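Local coordinates for putative integron gene cassette protein (Uncultured bacterium, PDB 3GHJ) that is of unknown function but belongs to the glyoxalase/bleomycin resistance/dioxygenase superfamily, whose paired beta-alpha-beta-beta-beta modules often bind metals or small molecules, at residues A33-N38 with Q85-S90; Q44-I49 with F128-G133; L50-G55 with L66-R71; A60-F65 with L77-E82. The protein carries 1 engineered substitution. All blocks are in the same frame, centred on the assembly; numbering follows the deposited sequence.

Contact 1 (A33-N38 with Q85-S90)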
loop_
_atom_site.group_PDB
_atom_site.type_symbol
_atom_site.label_atom_id
_atom_site.label_comp_id
_atom_site.label_asym_id
_atom_site.label_seq_id
_atom_site.Cartn_x
_atom_site.Cartn_y
_atom_site.Cartn_z
ATOM N N ALA A 33 5.501 2.484 -1.079
ATOM C CA ALA A 33 6.432 3.581 -1.342
ATOM C C ALA A 33 5.629 4.793 -1.788
ATOM O O ALA A 33 4.754 4.694 -2.650
ATOM C CB ALA A 33 7.437 3.188 -2.407
ATOM N N VAL A 34 5.922 5.931 -1.173
ATOM C CA VAL A 34 5.188 7.170 -1.420
ATOM C C VAL A 34 6.162 8.213 -1.947
ATOM O O VAL A 34 7.125 8.574 -1.258
ATOM C CB VAL A 34 4.553 7.692 -0.124
ATOM C CG1 VAL A 34 3.727 8.940 -0.401
ATOM C CG2 VAL A 34 3.673 6.604 0.509
ATOM N N LYS A 35 5.933 8.683 -3.171
ATOM C CA LYS A 35 6.763 9.742 -3.742
ATOM C C LYS A 35 6.401 11.076 -3.115
ATOM O O LYS A 35 5.235 11.459 -3.089
ATOM C CB LYS A 35 6.585 9.815 -5.261
ATOM C CG LYS A 35 6.869 8.506 -5.980
ATOM C CD LYS A 35 8.295 8.036 -5.759
ATOM C CE LYS A 35 8.590 6.783 -6.575
ATOM N NZ LYS A 35 10.021 6.383 -6.469
ATOM N N VAL A 36 7.403 11.785 -2.603
ATOM C CA VAL A 36 7.150 13.048 -1.918
ATOM C C VAL A 36 7.976 14.185 -2.507
ATOM O O VAL A 36 9.107 13.979 -2.940
ATOM C CB VAL A 36 7.426 12.934 -0.394
ATOM C CG1 VAL A 36 6.637 11.763 0.192
ATOM C CG2 VAL A 36 8.921 12.767 -0.104
ATOM N N LYS A 37 7.408 15.383 -2.497
ATOM C CA LYS A 37 8.121 16.562 -3.002
ATOM C C LYS A 37 9.222 17.044 -2.057
ATOM O O LYS A 37 10.254 17.551 -2.502
ATOM C CB LYS A 37 7.139 17.697 -3.295
ATOM C CG LYS A 37 6.282 17.460 -4.535
ATOM C CD LYS A 37 7.090 17.607 -5.819
ATOM C CE LYS A 37 6.203 17.465 -7.050
ATOM N NZ LYS A 37 6.915 17.877 -8.294
ATOM N N ASN A 38 9.005 16.885 -0.757
ATOM C CA ASN A 38 9.937 17.373 0.247
ATOM C C ASN A 38 10.016 16.351 1.371
ATOM O O ASN A 38 9.042 16.147 2.106
ATOM C CB ASN A 38 9.464 18.734 0.771
ATOM C CG ASN A 38 10.437 19.363 1.760
ATOM O OD1 ASN A 38 10.801 18.765 2.767
ATOM N ND2 ASN A 38 10.831 20.604 1.486
ATOM N N GLN A 85 2.603 12.358 -9.702
ATOM C CA GLN A 85 1.449 11.558 -9.983
ATOM C C GLN A 85 0.750 11.197 -8.681
ATOM O O GLN A 85 1.383 10.789 -7.778
ATOM C CB GLN A 85 1.815 10.264 -10.737
ATOM C CG GLN A 85 1.833 10.421 -12.260
ATOM C CD GLN A 85 1.659 9.094 -13.007
ATOM O OE1 GLN A 85 1.252 8.082 -12.468
ATOM N NE2 GLN A 85 2.027 9.123 -14.229
ATOM N N GLN A 86 -0.553 11.353 -8.654
ATOM C CA GLN A 86 -1.301 11.064 -7.443
ATOM C C GLN A 86 -1.276 9.582 -7.114
ATOM O O GLN A 86 -1.455 8.735 -7.994
ATOM C CB GLN A 86 -2.752 11.541 -7.545
ATOM C CG GLN A 86 -3.398 11.647 -6.168
ATOM C CD GLN A 86 -4.783 12.226 -6.208
ATOM O OE1 GLN A 86 -5.086 13.181 -5.479
ATOM N NE2 GLN A 86 -5.637 11.663 -7.046
ATOM N N GLN A 87 -1.067 9.287 -5.845
ATOM C CA GLN A 87 -1.174 7.946 -5.330
ATOM C C GLN A 87 -2.409 7.829 -4.423
ATOM O O GLN A 87 -2.873 8.792 -3.902
ATOM C CB GLN A 87 0.077 7.602 -4.541
ATOM C CG GLN A 87 1.313 7.506 -5.405
ATOM C CD GLN A 87 2.571 7.197 -4.639
ATOM O OE1 GLN A 87 3.497 7.923 -4.683
ATOM N NE2 GLN A 87 2.588 6.072 -3.987
ATOM N N HIS A 88 -2.885 6.599 -4.283
ATOM C CA HIS A 88 -3.934 6.272 -3.350
ATOM C C HIS A 88 -3.585 5.038 -2.564
ATOM O O HIS A 88 -3.249 4.057 -3.110
ATOM C CB HIS A 88 -5.319 6.026 -4.009
ATOM C CG HIS A 88 -6.312 5.448 -3.040
ATOM N ND1 HIS A 88 -6.818 6.169 -1.983
ATOM C CD2 HIS A 88 -6.830 4.205 -2.920
ATOM C CE1 HIS A 88 -7.614 5.401 -1.272
ATOM N NE2 HIS A 88 -7.623 4.202 -1.806
ATOM N N PHE A 89 -3.744 5.153 -1.251
ATOM C CA PHE A 89 -3.598 4.064 -0.330
ATOM C C PHE A 89 -4.380 4.334 0.940
ATOM O O PHE A 89 -4.678 5.439 1.230
ATOM C CB PHE A 89 -2.105 3.764 -0.014
ATOM C CG PHE A 89 -1.281 4.989 0.293
ATOM C CD1 PHE A 89 -0.661 5.667 -0.705
ATOM C CD2 PHE A 89 -1.100 5.401 1.574
ATOM C CE1 PHE A 89 0.063 6.784 -0.444
ATOM C CE2 PHE A 89 -0.366 6.515 1.824
ATOM C CZ PHE A 89 0.213 7.194 0.838
ATOM N N SER A 90 -4.666 3.289 1.694
ATOM C CA SER A 90 -5.445 3.464 2.919
ATOM C C SER A 90 -4.852 2.688 4.082
ATOM O O SER A 90 -4.146 1.691 3.893
ATOM C CB SER A 90 -6.902 3.049 2.712
ATOM O OG SER A 90 -7.061 1.660 2.917
#

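Contact 2 (Q44-I49 with F128-G133)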
loop_
_atom_site.group_PDB
_atom_site.type_symbol
_atom_site.label_atom_id
_atom_site.label_comp_id
_atom_site.label_asym_id
_atom_site.label_seq_id
_atom_site.Cartn_x
_atom_site.Cartn_y
_atom_site.Cartn_z
ATOM N N GLN A 44 7.565 14.961 8.489
ATOM C CA GLN A 44 6.882 15.620 9.596
ATOM C C GLN A 44 5.398 15.262 9.628
ATOM O O GLN A 44 4.837 15.008 10.685
ATOM C CB GLN A 44 7.078 17.136 9.514
ATOM C CG GLN A 44 8.514 17.565 9.761
ATOM C CD GLN A 44 8.750 19.033 9.467
ATOM O OE1 GLN A 44 7.866 19.732 8.972
ATOM N NE2 GLN A 44 9.952 19.509 9.771
ATOM N N PHE A 45 4.763 15.229 8.463
ATOM C CA PHE A 45 3.351 14.878 8.391
ATOM C C PHE A 45 3.113 13.432 8.844
ATOM O O PHE A 45 2.258 13.161 9.684
ATOM C CB PHE A 45 2.829 15.080 6.967
ATOM C CG PHE A 45 1.385 14.695 6.776
ATOM C CD1 PHE A 45 1.030 13.387 6.436
ATOM C CD2 PHE A 45 0.379 15.644 6.917
ATOM C CE1 PHE A 45 -0.300 13.038 6.257
ATOM C CE2 PHE A 45 -0.948 15.303 6.732
ATOM C CZ PHE A 45 -1.288 14.001 6.395
ATOM N N TYR A 46 3.871 12.501 8.277
ATOM C CA TYR A 46 3.649 11.090 8.579
ATOM C C TYR A 46 3.992 10.713 10.022
ATOM O O TYR A 46 3.370 9.827 10.594
ATOM C CB TYR A 46 4.380 10.197 7.558
ATOM C CG TYR A 46 3.660 10.137 6.219
ATOM C CD1 TYR A 46 3.855 11.115 5.248
ATOM C CD2 TYR A 46 2.747 9.126 5.949
ATOM C CE1 TYR A 46 3.175 11.074 4.028
ATOM C CE2 TYR A 46 2.065 9.079 4.738
ATOM C CZ TYR A 46 2.282 10.050 3.788
ATOM O OH TYR A 46 1.597 9.992 2.593
ATOM N N THR A 47 4.963 11.401 10.618
ATOM C CA THR A 47 5.316 11.107 12.003
ATOM C C THR A 47 4.479 11.913 13.006
ATOM O O THR A 47 3.965 11.362 13.973
ATOM C CB THR A 47 6.818 11.332 12.277
ATOM O OG1 THR A 47 7.160 12.705 12.031
ATOM C CG2 THR A 47 7.675 10.438 11.399
ATOM N N GLU A 48 4.315 13.206 12.763
ATOM C CA GLU A 48 3.672 14.058 13.766
ATOM C C GLU A 48 2.153 14.042 13.672
ATOM O O GLU A 48 1.462 14.123 14.690
ATOM C CB GLU A 48 4.197 15.492 13.670
ATOM C CG GLU A 48 5.692 15.599 13.913
ATOM C CD GLU A 48 6.214 17.013 13.752
ATOM O OE1 GLU A 48 5.388 17.942 13.640
ATOM O OE2 GLU A 48 7.449 17.197 13.737
ATOM N N ILE A 49 1.622 13.952 12.457
ATOM C CA ILE A 49 0.180 13.933 12.292
ATOM C C ILE A 49 -0.366 12.509 12.310
ATOM O O ILE A 49 -1.282 12.203 13.070
ATOM C CB ILE A 49 -0.281 14.717 11.045
ATOM C CG1 ILE A 49 0.060 16.199 11.225
ATOM C CG2 ILE A 49 -1.786 14.561 10.832
ATOM C CD1 ILE A 49 -0.568 17.114 10.203
ATOM N N PHE A 128 -8.526 11.998 3.035
ATOM C CA PHE A 128 -7.772 13.219 3.284
ATOM C C PHE A 128 -6.498 13.186 2.466
ATOM O O PHE A 128 -6.121 12.137 1.925
ATOM C CB PHE A 128 -7.440 13.376 4.777
ATOM C CG PHE A 128 -6.596 12.258 5.344
ATOM C CD1 PHE A 128 -7.181 11.066 5.739
ATOM C CD2 PHE A 128 -5.221 12.410 5.481
ATOM C CE1 PHE A 128 -6.405 10.032 6.271
ATOM C CE2 PHE A 128 -4.436 11.383 6.007
ATOM C CZ PHE A 128 -5.030 10.192 6.400
ATOM N N ALA A 129 -5.842 14.334 2.369
ATOM C CA ALA A 129 -4.616 14.488 1.595
ATOM C C ALA A 129 -3.376 14.518 2.476
ATOM O O ALA A 129 -3.419 14.997 3.610
ATOM C CB ALA A 129 -4.688 15.769 0.747
ATOM N N ASP A 130 -2.260 14.002 1.957
ATOM C CA ASP A 130 -0.965 14.288 2.553
ATOM C C ASP A 130 -0.417 15.594 1.937
ATOM O O ASP A 130 -1.111 16.230 1.133
ATOM C CB ASP A 130 -0.009 13.073 2.446
ATOM C CG ASP A 130 0.698 12.965 1.107
ATOM O OD1 ASP A 130 0.319 13.646 0.137
ATOM O OD2 ASP A 130 1.648 12.163 1.044
ATOM N N PRO A 131 0.789 16.022 2.335
ATOM C CA PRO A 131 1.280 17.315 1.826
ATOM C C PRO A 131 1.510 17.339 0.322
ATOM O O PRO A 131 1.648 18.417 -0.270
ATOM C CB PRO A 131 2.613 17.487 2.560
ATOM C CG PRO A 131 2.408 16.750 3.849
ATOM C CD PRO A 131 1.607 15.530 3.458
ATOM N N ASN A 132 1.556 16.161 -0.292
ATOM C CA ASN A 132 1.781 16.027 -1.723
ATOM C C ASN A 132 0.479 15.934 -2.494
ATOM O O ASN A 132 0.487 15.780 -3.719
ATOM C CB ASN A 132 2.579 14.745 -1.955
ATOM C CG ASN A 132 3.786 14.667 -1.059
ATOM O OD1 ASN A 132 3.831 13.876 -0.093
ATOM N ND2 ASN A 132 4.763 15.505 -1.335
ATOM N N GLY A 133 -0.644 15.981 -1.788
ATOM C CA GLY A 133 -1.927 15.810 -2.433
ATOM C C GLY A 133 -2.251 14.368 -2.767
ATOM O O GLY A 133 -3.173 14.102 -3.532
#

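Contact 3 (L50-G55 with L66-R71)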
loop_
_atom_site.group_PDB
_atom_site.type_symbol
_atom_site.label_atom_id
_atom_site.label_comp_id
_atom_site.label_asym_id
_atom_site.label_seq_id
_atom_site.Cartn_x
_atom_site.Cartn_y
_atom_site.Cartn_z
ATOM N N LEU A 50 0.211 11.622 11.503
ATOM C CA LEU A 50 -0.248 10.233 11.504
ATOM C C LEU A 50 0.368 9.366 12.606
ATOM O O LEU A 50 -0.137 8.286 12.895
ATOM C CB LEU A 50 -0.039 9.579 10.131
ATOM C CG LEU A 50 -0.777 10.261 8.971
ATOM C CD1 LEU A 50 -0.592 9.455 7.690
ATOM C CD2 LEU A 50 -2.261 10.431 9.286
ATOM N N GLY A 51 1.456 9.834 13.213
ATOM C CA GLY A 51 2.016 9.128 14.358
ATOM C C GLY A 51 2.885 7.936 14.014
ATOM O O GLY A 51 3.193 7.114 14.881
ATOM N N PHE A 52 3.301 7.838 12.758
ATOM C CA PHE A 52 4.184 6.747 12.380
ATOM C C PHE A 52 5.554 6.927 13.030
ATOM O O PHE A 52 5.977 8.054 13.332
ATOM C CB PHE A 52 4.273 6.627 10.853
ATOM C CG PHE A 52 2.943 6.359 10.192
ATOM C CD1 PHE A 52 1.857 5.897 10.932
ATOM C CD2 PHE A 52 2.795 6.535 8.829
ATOM C CE1 PHE A 52 0.636 5.642 10.324
ATOM C CE2 PHE A 52 1.577 6.279 8.209
ATOM C CZ PHE A 52 0.498 5.828 8.955
ATOM N N GLU A 53 6.241 5.832 13.248
ATOM C CA GLU A 53 7.460 5.893 14.000
ATOM C C GLU A 53 8.694 5.825 13.150
ATOM O O GLU A 53 8.703 5.222 12.150
ATOM C CB GLU A 53 7.489 4.739 14.985
ATOM C CG GLU A 53 6.511 4.866 16.151
ATOM C CD GLU A 53 6.597 3.641 17.063
ATOM O OE1 GLU A 53 6.120 2.574 16.707
ATOM O OE2 GLU A 53 7.207 3.732 18.131
ATOM N N ALA A 54 9.749 6.456 13.634
ATOM C CA ALA A 54 11.006 6.445 12.917
ATOM C C ALA A 54 11.476 5.026 12.678
ATOM O O ALA A 54 11.266 4.128 13.506
ATOM C CB ALA A 54 12.063 7.234 13.695
ATOM N N GLY A 55 12.101 4.829 11.524
ATOM C CA GLY A 55 12.676 3.548 11.154
ATOM C C GLY A 55 14.085 3.760 10.643
ATOM O O GLY A 55 15.049 3.688 11.400
ATOM N N LEU A 66 9.325 4.451 7.509
ATOM C CA LEU A 66 8.586 4.720 8.744
ATOM C C LEU A 66 7.667 3.556 9.094
ATOM O O LEU A 66 7.069 2.943 8.204
ATOM C CB LEU A 66 7.752 5.992 8.587
ATOM C CG LEU A 66 8.543 7.267 8.308
ATOM C CD1 LEU A 66 7.569 8.389 8.035
ATOM C CD2 LEU A 66 9.478 7.611 9.479
ATOM N N TRP A 67 7.530 3.261 10.381
ATOM C CA TRP A 67 6.727 2.137 10.843
ATOM C C TRP A 67 5.309 2.539 11.204
ATOM O O TRP A 67 5.081 3.567 11.853
ATOM C CB TRP A 67 7.345 1.503 12.092
ATOM C CG TRP A 67 8.626 0.773 11.875
ATOM C CD1 TRP A 67 9.888 1.241 12.106
ATOM C CD2 TRP A 67 8.776 -0.572 11.401
ATOM N NE1 TRP A 67 10.813 0.271 11.807
ATOM C CE2 TRP A 67 10.157 -0.854 11.379
ATOM C CE3 TRP A 67 7.875 -1.568 11.003
ATOM C CZ2 TRP A 67 10.664 -2.086 10.960
ATOM C CZ3 TRP A 67 8.375 -2.792 10.593
ATOM C CH2 TRP A 67 9.762 -3.044 10.576
ATOM N N VAL A 68 4.366 1.695 10.799
ATOM C CA VAL A 68 2.953 1.843 11.122
ATOM C C VAL A 68 2.555 0.797 12.157
ATOM O O VAL A 68 2.801 -0.401 11.970
ATOM C CB VAL A 68 2.085 1.624 9.859
ATOM C CG1 VAL A 68 0.603 1.815 10.177
ATOM C CG2 VAL A 68 2.534 2.568 8.745
ATOM N N SER A 69 1.944 1.251 13.247
ATOM C CA SER A 69 1.438 0.361 14.298
ATOM C C SER A 69 2.493 -0.643 14.772
ATOM O O SER A 69 2.247 -1.848 14.792
ATOM C CB SER A 69 0.185 -0.373 13.816
ATOM O OG SER A 69 -0.572 -0.860 14.916
ATOM N N GLY A 70 3.664 -0.139 15.149
ATOM C CA GLY A 70 4.731 -0.989 15.645
ATOM C C GLY A 70 5.502 -1.644 14.518
ATOM O O GLY A 70 6.412 -1.037 13.953
ATOM N N ARG A 71 5.156 -2.889 14.202
ATOM C CA ARG A 71 5.753 -3.588 13.070
ATOM C C ARG A 71 4.674 -4.103 12.127
ATOM O O ARG A 71 4.926 -5.000 11.318
ATOM C CB ARG A 71 6.638 -4.750 13.545
ATOM C CG ARG A 71 7.958 -4.288 14.157
ATOM C CD ARG A 71 8.740 -5.432 14.804
ATOM N NE ARG A 71 9.207 -6.433 13.845
ATOM C CZ ARG A 71 10.327 -6.328 13.135
ATOM N NH1 ARG A 71 11.098 -5.260 13.263
ATOM N NH2 ARG A 71 10.673 -7.296 12.294
HETATM O O HOH W 1 4.458 2.681 14.711
#

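Contact 4 (A60-F65 with L77-E82)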
loop_
_atom_site.group_PDB
_atom_site.type_symbol
_atom_site.label_atom_id
_atom_site.label_comp_id
_atom_site.label_asym_id
_atom_site.label_seq_id
_atom_site.Cartn_x
_atom_site.Cartn_y
_atom_site.Cartn_z
ATOM N N ALA A 60 20.909 10.012 2.098
ATOM C CA ALA A 60 21.636 9.882 0.843
ATOM C C ALA A 60 20.678 9.719 -0.330
ATOM O O ALA A 60 20.673 10.533 -1.254
ATOM C CB ALA A 60 22.605 8.710 0.906
ATOM N N ARG A 61 19.872 8.663 -0.290
ATOM C CA ARG A 61 18.909 8.402 -1.351
ATOM C C ARG A 61 17.676 9.280 -1.201
ATOM O O ARG A 61 16.823 9.311 -2.085
ATOM C CB ARG A 61 18.494 6.929 -1.362
ATOM C CG ARG A 61 19.592 5.979 -1.807
ATOM C CD ARG A 61 19.031 4.611 -2.147
ATOM N NE ARG A 61 18.459 3.949 -0.979
ATOM C CZ ARG A 61 17.846 2.771 -1.016
ATOM N NH1 ARG A 61 17.721 2.123 -2.167
ATOM N NH2 ARG A 61 17.357 2.241 0.096
ATOM N N ARG A 62 17.589 9.987 -0.077
ATOM C CA ARG A 62 16.417 10.800 0.231
ATOM C C ARG A 62 15.179 9.924 0.412
ATOM O O ARG A 62 14.128 10.194 -0.168
ATOM C CB ARG A 62 16.186 11.854 -0.851
ATOM C CG ARG A 62 17.364 12.801 -1.037
ATOM C CD ARG A 62 17.565 13.664 0.194
ATOM N NE ARG A 62 16.532 14.692 0.309
ATOM C CZ ARG A 62 16.293 15.395 1.411
ATOM N NH1 ARG A 62 17.010 15.179 2.505
ATOM N NH2 ARG A 62 15.334 16.310 1.421
ATOM N N TRP A 63 15.320 8.877 1.218
ATOM C CA TRP A 63 14.217 7.981 1.558
ATOM C C TRP A 63 14.070 7.938 3.069
ATOM O O TRP A 63 15.057 8.037 3.804
ATOM C CB TRP A 63 14.499 6.563 1.070
ATOM C CG TRP A 63 14.504 6.367 -0.431
ATOM C CD1 TRP A 63 14.504 7.336 -1.390
ATOM C CD2 TRP A 63 14.538 5.115 -1.123
ATOM N NE1 TRP A 63 14.522 6.761 -2.642
ATOM C CE2 TRP A 63 14.546 5.398 -2.504
ATOM C CE3 TRP A 63 14.556 3.778 -0.708
ATOM C CZ2 TRP A 63 14.569 4.394 -3.474
ATOM C CZ3 TRP A 63 14.580 2.782 -1.673
ATOM C CH2 TRP A 63 14.586 3.096 -3.039
ATOM N N ASN A 64 12.841 7.768 3.540
ATOM C CA ASN A 64 12.588 7.594 4.964
ATOM C C ASN A 64 11.610 6.447 5.154
ATOM O O ASN A 64 10.464 6.523 4.703
ATOM C CB ASN A 64 12.049 8.886 5.584
ATOM C CG ASN A 64 12.153 8.897 7.106
ATOM O OD1 ASN A 64 12.665 7.956 7.707
ATOM N ND2 ASN A 64 11.661 9.967 7.729
ATOM N N PHE A 65 12.076 5.380 5.797
ATOM C CA PHE A 65 11.272 4.195 6.089
ATOM C C PHE A 65 10.653 4.380 7.461
ATOM O O PHE A 65 11.374 4.454 8.465
ATOM C CB PHE A 65 12.156 2.936 6.133
ATOM C CG PHE A 65 12.871 2.626 4.842
ATOM C CD1 PHE A 65 13.979 3.368 4.442
ATOM C CD2 PHE A 65 12.462 1.555 4.055
ATOM C CE1 PHE A 65 14.650 3.057 3.266
ATOM C CE2 PHE A 65 13.132 1.238 2.877
ATOM C CZ PHE A 65 14.223 1.989 2.485
ATOM N N LEU A 77 8.897 6.834 2.371
ATOM C CA LEU A 77 8.814 8.110 1.689
ATOM C C LEU A 77 10.042 8.260 0.805
ATOM O O LEU A 77 11.163 8.028 1.256
ATOM C CB LEU A 77 8.747 9.255 2.702
ATOM C CG LEU A 77 7.673 9.149 3.791
ATOM C CD1 LEU A 77 7.748 10.368 4.700
ATOM C CD2 LEU A 77 6.277 9.023 3.186
ATOM N N GLN A 78 9.834 8.621 -0.457
ATOM C CA GLN A 78 10.948 8.751 -1.398
ATOM C C GLN A 78 10.858 10.098 -2.084
ATOM O O GLN A 78 9.886 10.375 -2.775
ATOM C CB GLN A 78 10.880 7.633 -2.440
ATOM C CG GLN A 78 10.952 6.246 -1.823
ATOM C CD GLN A 78 10.769 5.126 -2.829
ATOM O OE1 GLN A 78 11.382 4.062 -2.709
ATOM N NE2 GLN A 78 9.917 5.351 -3.815
ATOM N N GLU A 79 11.857 10.949 -1.887
ATOM C CA GLU A 79 11.798 12.274 -2.475
ATOM C C GLU A 79 11.968 12.247 -3.989
ATOM O O GLU A 79 12.906 11.640 -4.511
ATOM C CB GLU A 79 12.847 13.191 -1.853
ATOM C CG GLU A 79 12.638 14.657 -2.175
ATOM C CD GLU A 79 13.628 15.538 -1.448
ATOM O OE1 GLU A 79 14.803 15.587 -1.874
ATOM O OE2 GLU A 79 13.236 16.170 -0.451
ATOM N N GLU A 80 11.052 12.899 -4.671
ATOM C CA GLU A 80 11.058 13.061 -6.127
ATOM C C GLU A 80 10.538 14.459 -6.452
ATOM O O GLU A 80 9.405 14.730 -6.197
ATOM C CB GLU A 80 10.123 12.019 -6.739
ATOM C CG GLU A 80 10.717 10.685 -6.861
ATOM C CD GLU A 80 10.295 9.928 -8.143
ATOM O OE1 GLU A 80 9.180 10.186 -8.699
ATOM O OE2 GLU A 80 11.098 9.064 -8.546
ATOM N N LYS A 81 11.368 15.331 -7.004
ATOM C CA LYS A 81 10.964 16.712 -7.244
ATOM C C LYS A 81 10.272 16.955 -8.586
ATOM O O LYS A 81 9.746 18.041 -8.823
ATOM C CB LYS A 81 12.158 17.649 -7.053
ATOM C CG LYS A 81 12.782 17.527 -5.671
ATOM C CD LYS A 81 13.751 18.653 -5.379
ATOM C CE LYS A 81 14.155 18.648 -3.912
ATOM N NZ LYS A 81 15.085 19.762 -3.580
ATOM N N GLU A 82 10.305 15.986 -9.482
ATOM C CA GLU A 82 9.629 16.066 -10.771
ATOM C C GLU A 82 8.547 14.987 -11.004
ATOM O O GLU A 82 8.519 13.990 -10.342
ATOM C CB GLU A 82 10.715 16.048 -11.879
ATOM C CG GLU A 82 11.896 17.072 -11.623
ATOM C CD GLU A 82 12.619 17.597 -12.887
ATOM O OE1 GLU A 82 12.724 16.880 -13.907
ATOM O OE2 GLU A 82 13.127 18.715 -12.822
HETATM O O HOH W 2 14.466 9.425 -3.734
#

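Contact 1 (A33-N38 with Q85-S90)
Gln87 reaches across to strand 28-36 and grips its backbone with both ends of one side-chain amide. NE2 of Gln87 donates to the carbonyl O of Ala33 at 2.9 Å, while OE1 of Gln87 accepts from the backbone N of Lys35 at 3.0 Å. Both bonds are fairly straight, 161° and 168° at the hydrogen, and each acceptor is met on a lone pair in its carbonyl plane. The side chain is extended beyond CG (chi2 179°), which carries the amide far enough to copy what a neighbouring strand would offer; gripped at both ends, the group is fixed in its rotation. Beside it, CZ of Phe89 meets CG2 of Val34 at 3.5 Å, the two side chains crossing at about a right angle. Tyr46 of helix 39-49 touches both Val34 and Phe89. The backbone N of Gln87 is bonded to His134, which also reaches the O of Lys35. Phe89 and Ser90 pair in an antiparallel ladder with a strand of the second subunit, so the sheet continues across the interface. Gln87, leading into strand 88-93, thus links the first strands of the two four-stranded sheets by amide-to-backbone bonding, consistent with the paired modules of this superfamily.

Contact 2 (Q44-I49 with F128-G133)
Phe45 swings its ring toward the turn at 130-133 and the strand end before it with CG opposite the backbone N (chi1 178°), while the next residue, Tyr46, turns CG away from its own carbonyl carbon (chi1 -76°) and sends its hydroxyl to Asp130. Two neighbouring residues of helix 39-49 thereby take hold of the same turn, one by packing and one by a hydrogen bond. Pro131 and Asp130 lie over one face of the Phe45 ring in CH-pi contacts: CD of Pro131 is 3.7 Å from the ring centroid, and CA of Asp130 is 4.2 Å from it. CD of Pro131 comes within 3.4 Å of CG of Phe45, so the proline lies toward the root of the ring. At the far end, CZ of Phe45 meets CE2 of Phe128 edge to edge at 4.1 Å. The hydroxyl OH of Tyr46 donates to OD2 of Asp130 at 2.7 Å, on the anti side of the carboxylate and 27° out of its plane; the ring and carboxylate planes are nearly perpendicular. The other oxygen, OD1 of Asp130, accepts from the backbone N of Asn132 at 2.8 Å and also from the backbone N of His134, so the buried carboxylate is held at both ends, which would favour its charged form. Val34 and Leu136 close in around Tyr46 and Asp130. The bond from Asp130 to the nitrogen two residues on makes an Asx turn, laid over a type I beta turn from Asp130 to Gly133 that links strands 123-129 and 135-140.

Contact 3 (L50-G55 with L66-R71)
Glu53 and Trp67 form an antiparallel hydrogen-bonded pair: N of Glu53 donates to O of Trp67 at 2.9 Å, and N of Trp67 returns a bond to O of Glu53, also at 2.9 Å. Beside the pair, Phe52 and Val68 lie alongside each other, pointing the same way. CG2 of Val68 sits over the centre of the Phe52 ring, 3.7 Å from the centroid and only 5° off the normal, a CH-pi contact; CG1 of Val68 reaches CE1 of Phe52 at 3.8 Å. The opposite ring face is covered by CB of Leu50, so the phenyl is clamped between two aliphatic groups. The indole brings its edge to the carbonyl of Ala54, with CD1 of Trp67 at 3.5 Å from O of Ala54. Farther out, the extended Glu53 side chain (chi2 179°) takes OE1 to a water at 2.6 Å that also bonds O of Trp67 and N of Gly70, tying the carboxylate to the turn after the strand. In the next shell, a backbone hydrogen bond ties Phe52 to Tyr46, Phe91 meets the Phe52 ring edge-to-face, and Ile26 of the second subunit packs on Phe52. Arg71, whose CG lies against the indole, bonds to carbonyls of the second subunit. The pairing belongs to the beta hairpin of strands 53-58 and 63-68, at its open end, where the chain enters from helix 39-49.

Contact 4 (A60-F65 with L77-E82)
Arg62 and Glu79 run side by side in the same direction and end in a two-pronged salt bridge. NE of Arg62 meets OE1 of Glu79 at 2.9 Å; OE1 lies in the guanidinium plane, whereas NE lies above the carboxylate plane. NH2 of Arg62 meets OE2 of Glu79 at 2.8 Å on its syn side. The two planes are 57° apart, a twisted side-on grip; bends at chi2 and chi3 fold the arginine over to make it. On the face they share, Trp63 and Gln78 lie alongside each other. CG of Gln78 sits 3.6 Å from the centroid of the five-membered ring of Trp63, 3° off the normal, a CH-pi contact, and the guanidinium of Arg61 lies over the rim of the opposite face. Backbone bonds pair Asn64 with Leu77 in both directions, and N of Glu79 with O of Arg62. One water bridges NE1 of Trp63 (weakly), O of Arg61 and O of Glu79. Helix 39-49 covers Leu77 and gives NH2 of Arg62 a second salt bridge, to Glu40, and OE2 of Glu79 the backbone N-H of Leu39; strand 63-68 lies between 53-58 and 73-79, with 28-36 beyond 73-79.

Overall arrangement
Contacts 1, 3 and 4 all reach the four-stranded sheet ordered 28-36, 73-79, 63-68, 53-58, whereas contact 2 fastens helix 39-49 to the turn between two strands of the second sheet. Along the chain contacts 3 and 4 interlock through their shared strand 63-68 and lie within the span that contact 1 closes; contacts 1 and 2 cross. The centres of contacts 1 and 2 are about 10 Å apart and those of 1 and 4 about 11 Å, while contact 3 lies about 17 Å from both 1 and 4. Tyr46 touches Leu66 and Leu77, knitting helix to sheet. Contacts 1 and 2 join the two modules; contacts 1, 3 and 4 also meet the second subunit.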